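Local structure of ribonucleoside-diphosphate reductase, alpha chain (Actinobacillus ureae ATCC 25976, 6DQX) at residues Ile103-Asp112 / Gly132-Arg142. The protein probably reduces ribonucleoside diphosphates to deoxyribonucleotides, as the catalytic subunit of a class Id ribonucleotide reductase. Residues are numbered along the deposited sequence; the frame is centred on the assembly and turned at random.
Sequences ISCFGSYIGD and GGTSAYFGDIR. With EDO (1,2-ethanediol), chain H.
I110 fills the tight part of this contact: its CD1 sits over the centre of the F138 ring, a CH-pi contact 3.6 Å from CD1 to the ring centroid and 10° off the ring normal, and also touches the methyl of A136, small enough to lie beneath it. The other branch, CG2, anti to the backbone N, meets CD1 of I141, so a beta-branched residue reaches F138 and A136 with one arm and I141 with the other. F181 of the next strand and I117 of helix 114-130 help close this side. Strands 105-109 and 134-137, joined by that helix, form a beta-alpha-beta unit of the ribonucleotide reductase barrel domain. Their parallel pairing runs from S135 N to F106 O (2.8 Å) as far as I110 N to Y137 O. S108 and A136 point to one face, S135, Y109 and Y137 to the opposite one, where the tyrosines lie side by side. The Y109 hydroxyl donates to the anti lone pair of D140 OD2 (2.6 Å), while Y137 OH bonds D186. Past I110 direct backbone pairing gives out, and a water donates to I110 O and Y137 O and accepts from D140 N. At this looser, partly exposed end R142 N meets D112 OD1 almost straight (3.0 Å, 169°), from above the carboxylate plane; R142 NE makes a close salt bridge to D112 OD2 (2.6 Å), but its N-H points poorly (117°), a weak hydrogen bond.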
ATOM      1  N   ILE A 103       8.471  -2.880  21.198  1.00 15.29           N
ATOM      2  CA  ILE A 103       7.204  -3.634  21.231  1.00 15.91           C
ATOM      3  C   ILE A 103       7.297  -4.909  20.379  1.00 15.87           C
ATOM      4  O   ILE A 103       8.097  -4.969  19.461  1.00 16.32           O
ATOM      5  CB  ILE A 103       5.965  -2.802  20.822  1.00 15.74           C
ATOM      6  CG1 ILE A 103       6.185  -2.079  19.480  1.00 16.07           C
ATOM      7  CG2 ILE A 103       5.630  -1.765  21.910  1.00 15.71           C
ATOM      8  CD1 ILE A 103       4.932  -1.667  18.746  1.00 16.78           C
ATOM      9  N   SER A 104       6.489  -5.913  20.723  1.00 15.83           N
ATOM     10  CA  SER A 104       6.484  -7.252  20.047  1.00 16.56           C
ATOM     11  C   SER A 104       5.177  -7.601  19.308  1.00 17.02           C
ATOM     12  O   SER A 104       5.042  -8.698  18.762  1.00 19.67           O
ATOM     13  CB  SER A 104       6.805  -8.358  21.086  1.00 16.94           C
ATOM     14  OG  SER A 104       8.194  -8.317  21.427  1.00 16.25           O
ATOM     15  N   CYS A 105       4.228  -6.683  19.278  1.00 16.70           N
ATOM     16  CA  CYS A 105       3.038  -6.851  18.448  1.00 16.49           C
ATOM     17  C   CYS A 105       2.471  -5.477  18.082  1.00 16.55           C
ATOM     18  O   CYS A 105       2.766  -4.457  18.731  1.00 17.16           O
ATOM     19  CB  CYS A 105       1.979  -7.744  19.154  1.00 16.37           C
ATOM     20  SG  CYS A 105       1.193  -6.945  20.579  1.00 16.57           S
ATOM     21  N   PHE A 106       1.631  -5.475  17.056  1.00 15.51           N
ATOM     22  CA  PHE A 106       0.953  -4.278  16.575  1.00 15.76           C
ATOM     23  C   PHE A 106      -0.303  -4.759  15.838  1.00 15.62           C
ATOM     24  O   PHE A 106      -0.208  -5.437  14.796  1.00 15.94           O
ATOM     25  CB  PHE A 106       1.884  -3.476  15.661  1.00 16.17           C
ATOM     26  CG  PHE A 106       1.393  -2.093  15.346  1.00 17.44           C
ATOM     27  CD1 PHE A 106       0.305  -1.895  14.511  1.00 18.69           C
ATOM     28  CD2 PHE A 106       2.022  -0.976  15.892  1.00 18.42           C
ATOM     29  CE1 PHE A 106      -0.160  -0.620  14.221  1.00 19.49           C
ATOM     30  CE2 PHE A 106       1.564   0.307  15.601  1.00 18.96           C
ATOM     31  CZ  PHE A 106       0.460   0.486  14.779  1.00 19.24           C
ATOM     32  N   GLY A 107      -1.462  -4.468  16.406  1.00 14.00           N
ATOM     33  CA  GLY A 107      -2.734  -4.991  15.913  1.00 13.39           C
ATOM     34  C   GLY A 107      -3.713  -3.919  15.571  1.00 14.08           C
ATOM     35  O   GLY A 107      -4.116  -3.157  16.443  1.00 13.10           O
ATOM     36  N   SER A 108      -4.092  -3.845  14.293  1.00 15.02           N
ATOM     37  CA  SER A 108      -4.971  -2.783  13.798  1.00 15.51           C
ATOM     38  C   SER A 108      -6.373  -3.289  13.483  1.00 15.36           C
ATOM     39  O   SER A 108      -6.576  -4.451  13.064  1.00 15.99           O
ATOM     40  CB  SER A 108      -4.399  -2.118  12.545  1.00 17.01           C
ATOM     41  OG  SER A 108      -3.033  -1.809  12.723  1.00 21.20           O
ATOM     42  N   TYR A 109      -7.331  -2.400  13.676  1.00 14.39           N
ATOM     43  CA  TYR A 109      -8.705  -2.607  13.263  1.00 14.06           C
ATOM     44  C   TYR A 109      -8.878  -1.868  11.934  1.00 14.70           C
ATOM     45  O   TYR A 109      -8.569  -0.683  11.847  1.00 14.76           O
ATOM     46  CB  TYR A 109      -9.655  -2.043  14.307  1.00 14.68           C
ATOM     47  CG  TYR A 109     -11.084  -2.021  13.876  1.00 14.88           C
ATOM     48  CD1 TYR A 109     -11.897  -3.132  14.033  1.00 15.17           C
ATOM     49  CD2 TYR A 109     -11.624  -0.863  13.270  1.00 15.57           C
ATOM     50  CE1 TYR A 109     -13.221  -3.100  13.609  1.00 16.66           C
ATOM     51  CE2 TYR A 109     -12.921  -0.843  12.825  1.00 15.66           C
ATOM     52  CZ  TYR A 109     -13.713  -1.949  13.005  1.00 17.12           C
ATOM     53  OH  TYR A 109     -15.025  -1.896  12.577  1.00 19.78           O
ATOM     54  N   ILE A 110      -9.356  -2.573  10.917  1.00 14.29           N
ATOM     55  CA  ILE A 110      -9.589  -1.947   9.588  1.00 15.27           C
ATOM     56  C   ILE A 110     -11.049  -1.530   9.434  1.00 16.36           C
ATOM     57  O   ILE A 110     -11.922  -2.366   9.241  1.00 17.10           O
ATOM     58  CB  ILE A 110      -9.183  -2.885   8.436  1.00 14.77           C
ATOM     59  CG1 ILE A 110      -7.739  -3.361   8.634  1.00 14.71           C
ATOM     60  CG2 ILE A 110      -9.324  -2.130   7.084  1.00 15.12           C
ATOM     61  CD1 ILE A 110      -7.207  -4.340   7.611  1.00 15.01           C
ATOM     62  N   GLY A 111     -11.338  -0.228   9.546  1.00 18.17           N
ATOM     63  CA  GLY A 111     -12.697   0.249   9.318  1.00 18.79           C
ATOM     64  C   GLY A 111     -13.102   0.111   7.858  1.00 19.73           C
ATOM     65  O   GLY A 111     -12.254   0.069   6.970  1.00 17.93           O
ATOM     66  N   ASP A 112     -14.407   0.057   7.618  1.00 21.25           N
ATOM     67  CA  ASP A 112     -14.961  -0.218   6.290  1.00 21.48           C
ATOM     68  C   ASP A 112     -14.937   1.037   5.390  1.00 22.07           C
ATOM     69  O   ASP A 112     -15.992   1.536   4.965  1.00 20.66           O
ATOM     70  CB  ASP A 112     -16.398  -0.730   6.460  1.00 22.84           C
ATOM     71  CG  ASP A 112     -17.003  -1.274   5.179  1.00 24.82           C
ATOM     72  OD1 ASP A 112     -16.302  -1.896   4.339  1.00 25.69           O
ATOM     73  OD2 ASP A 112     -18.227  -1.107   5.037  1.00 28.29           O
ATOM     74  N   GLY A 132       8.932  -6.148  14.536  1.00 38.36           N
ATOM     75  CA  GLY A 132       8.137  -6.548  15.694  1.00 40.18           C
ATOM     76  C   GLY A 132       6.789  -7.148  15.327  1.00 40.84           C
ATOM     77  O   GLY A 132       5.959  -7.346  16.209  1.00 45.43           O
ATOM     78  N   GLY A 133       6.562  -7.421  14.040  1.00 35.28           N
ATOM     79  CA  GLY A 133       5.363  -8.133  13.595  1.00 31.11           C
ATOM     80  C   GLY A 133       4.121  -7.256  13.617  1.00 26.58           C
ATOM     81  O   GLY A 133       3.989  -6.339  14.447  1.00 24.57           O
ATOM     82  N   THR A 134       3.204  -7.533  12.695  1.00 21.95           N
ATOM     83  CA  THR A 134       1.956  -6.798  12.621  1.00 18.61           C
ATOM     84  C   THR A 134       0.788  -7.698  12.317  1.00 15.37           C
ATOM     85  O   THR A 134       0.922  -8.811  11.793  1.00 14.55           O
ATOM     86  CB  THR A 134       1.996  -5.676  11.545  1.00 19.48           C
ATOM     87  OG1 THR A 134       2.337  -6.262  10.298  1.00 21.92           O
ATOM     88  CG2 THR A 134       3.011  -4.650  11.889  1.00 19.83           C
ATOM     89  N   SER A 135      -0.386  -7.196  12.619  1.00 13.39           N
ATOM     90  CA  SER A 135      -1.594  -7.946  12.355  1.00 13.30           C
ATOM     91  C   SER A 135      -2.759  -7.000  12.219  1.00 12.90           C
ATOM     92  O   SER A 135      -2.729  -5.858  12.729  1.00 13.02           O
ATOM     93  CB  SER A 135      -1.861  -8.951  13.508  1.00 13.17           C
ATOM     94  OG  SER A 135      -2.029  -8.238  14.726  1.00 13.65           O
ATOM     95  N   ALA A 136      -3.824  -7.492  11.607  1.00 12.41           N
ATOM     96  CA  ALA A 136      -5.034  -6.709  11.489  1.00 12.54           C
ATOM     97  C   ALA A 136      -6.312  -7.499  11.345  1.00 12.05           C
ATOM     98  O   ALA A 136      -6.335  -8.647  10.841  1.00 12.11           O
ATOM     99  CB  ALA A 136      -4.891  -5.687  10.330  1.00 11.91           C
ATOM    100  N   TYR A 137      -7.396  -6.878  11.771  1.00 12.52           N
ATOM    101  CA  TYR A 137      -8.731  -7.465  11.661  1.00 13.07           C
ATOM    102  C   TYR A 137      -9.458  -6.927  10.423  1.00 13.60           C
ATOM    103  O   TYR A 137      -9.668  -5.723  10.320  1.00 14.25           O
ATOM    104  CB  TYR A 137      -9.559  -7.156  12.895  1.00 13.65           C
ATOM    105  CG  TYR A 137     -10.977  -7.677  12.857  1.00 13.37           C
ATOM    106  CD1 TYR A 137     -11.240  -9.051  12.795  1.00 14.38           C
ATOM    107  CD2 TYR A 137     -12.055  -6.817  12.877  1.00 13.49           C
ATOM    108  CE1 TYR A 137     -12.553  -9.534  12.775  1.00 14.40           C
ATOM    109  CE2 TYR A 137     -13.375  -7.284  12.835  1.00 13.71           C
ATOM    110  CZ  TYR A 137     -13.608  -8.651  12.787  1.00 14.07           C
ATOM    111  OH  TYR A 137     -14.897  -9.139  12.771  1.00 13.85           O
ATOM    112  N   PHE A 138      -9.895  -7.854   9.571  1.00 13.92           N
ATOM    113  CA  PHE A 138     -10.565  -7.573   8.268  1.00 14.74           C
ATOM    114  C   PHE A 138     -12.070  -7.770   8.286  1.00 16.09           C
ATOM    115  O   PHE A 138     -12.760  -7.455   7.293  1.00 16.98           O
ATOM    116  CB  PHE A 138      -9.954  -8.468   7.178  1.00 14.86           C
ATOM    117  CG  PHE A 138      -8.587  -8.061   6.759  1.00 14.68           C
ATOM    118  CD1 PHE A 138      -7.490  -8.299   7.572  1.00 14.64           C
ATOM    119  CD2 PHE A 138      -8.371  -7.426   5.532  1.00 14.22           C
ATOM    120  CE1 PHE A 138      -6.219  -7.939   7.201  1.00 14.56           C
ATOM    121  CE2 PHE A 138      -7.100  -7.073   5.164  1.00 14.84           C
ATOM    122  CZ  PHE A 138      -6.012  -7.313   5.984  1.00 15.25           C
ATOM    123  N   GLY A 139     -12.612  -8.281   9.390  1.00 15.51           N
ATOM    124  CA  GLY A 139     -13.986  -8.756   9.412  1.00 15.92           C
ATOM    125  C   GLY A 139     -15.111  -7.744   9.329  1.00 16.30           C
ATOM    126  O   GLY A 139     -16.267  -8.122   9.108  1.00 17.38           O
ATOM    127  N   ASP A 140     -14.813  -6.464   9.536  1.00 16.74           N
ATOM    128  CA  ASP A 140     -15.824  -5.425   9.364  1.00 18.42           C
ATOM    129  C   ASP A 140     -15.788  -4.777   7.976  1.00 18.07           C
ATOM    130  O   ASP A 140     -16.609  -3.908   7.692  1.00 19.89           O
ATOM    131  CB  ASP A 140     -15.739  -4.386  10.493  1.00 19.47           C
ATOM    132  CG  ASP A 140     -16.395  -4.877  11.794  1.00 20.39           C
ATOM    133  OD1 ASP A 140     -17.172  -5.844  11.773  1.00 19.75           O
ATOM    134  OD2 ASP A 140     -16.157  -4.252  12.839  1.00 22.54           O
ATOM    135  N   ILE A 141     -14.873  -5.217   7.119  1.00 18.81           N
ATOM    136  CA  ILE A 141     -14.905  -4.837   5.690  1.00 19.63           C
ATOM    137  C   ILE A 141     -16.101  -5.539   5.027  1.00 20.93           C
ATOM    138  O   ILE A 141     -16.279  -6.763   5.128  1.00 19.60           O
ATOM    139  CB  ILE A 141     -13.591  -5.207   4.975  1.00 20.10           C
ATOM    140  CG1 ILE A 141     -12.406  -4.449   5.589  1.00 18.95           C
ATOM    141  CG2 ILE A 141     -13.696  -4.916   3.482  1.00 21.50           C
ATOM    142  CD1 ILE A 141     -11.053  -4.953   5.150  1.00 20.26           C
ATOM    143  N   ARG A 142     -16.916  -4.784   4.296  1.00 21.77           N
ATOM    144  CA  ARG A 142     -18.076  -5.389   3.658  1.00 22.85           C
ATOM    145  C   ARG A 142     -17.601  -6.398   2.599  1.00 20.74           C
ATOM    146  O   ARG A 142     -16.558  -6.190   1.996  1.00 20.95           O
ATOM    147  CB  ARG A 142     -18.967  -4.328   3.034  1.00 26.98           C
ATOM    148  CG  ARG A 142     -19.960  -3.697   4.006  1.00 32.56           C
ATOM    149  CD  ARG A 142     -20.731  -2.548   3.364  1.00 38.02           C
ATOM    150  NE  ARG A 142     -19.847  -1.421   3.046  1.00 42.22           N
ATOM    151  CZ  ARG A 142     -19.222  -1.197   1.888  1.00 46.49           C
ATOM    152  NH1 ARG A 142     -18.447  -0.121   1.770  1.00 48.44           N
ATOM    153  NH2 ARG A 142     -19.346  -2.023   0.851  1.00 50.14           N
TER
HETATM  154  C1  EDO H 607     -14.564   0.284   0.338  1.00 44.48           C
HETATM  155  O1  EDO H 607     -15.846   0.850   0.618  1.00 46.99           O
HETATM  156  C2  EDO H 607     -14.167  -0.582   1.523  1.00 44.24           C
HETATM  157  O2  EDO H 607     -15.118  -1.642   1.691  1.00 43.57           O
HETATM  158  O   HOH W   1     -12.289  -5.004   9.737  1.00 14.82           O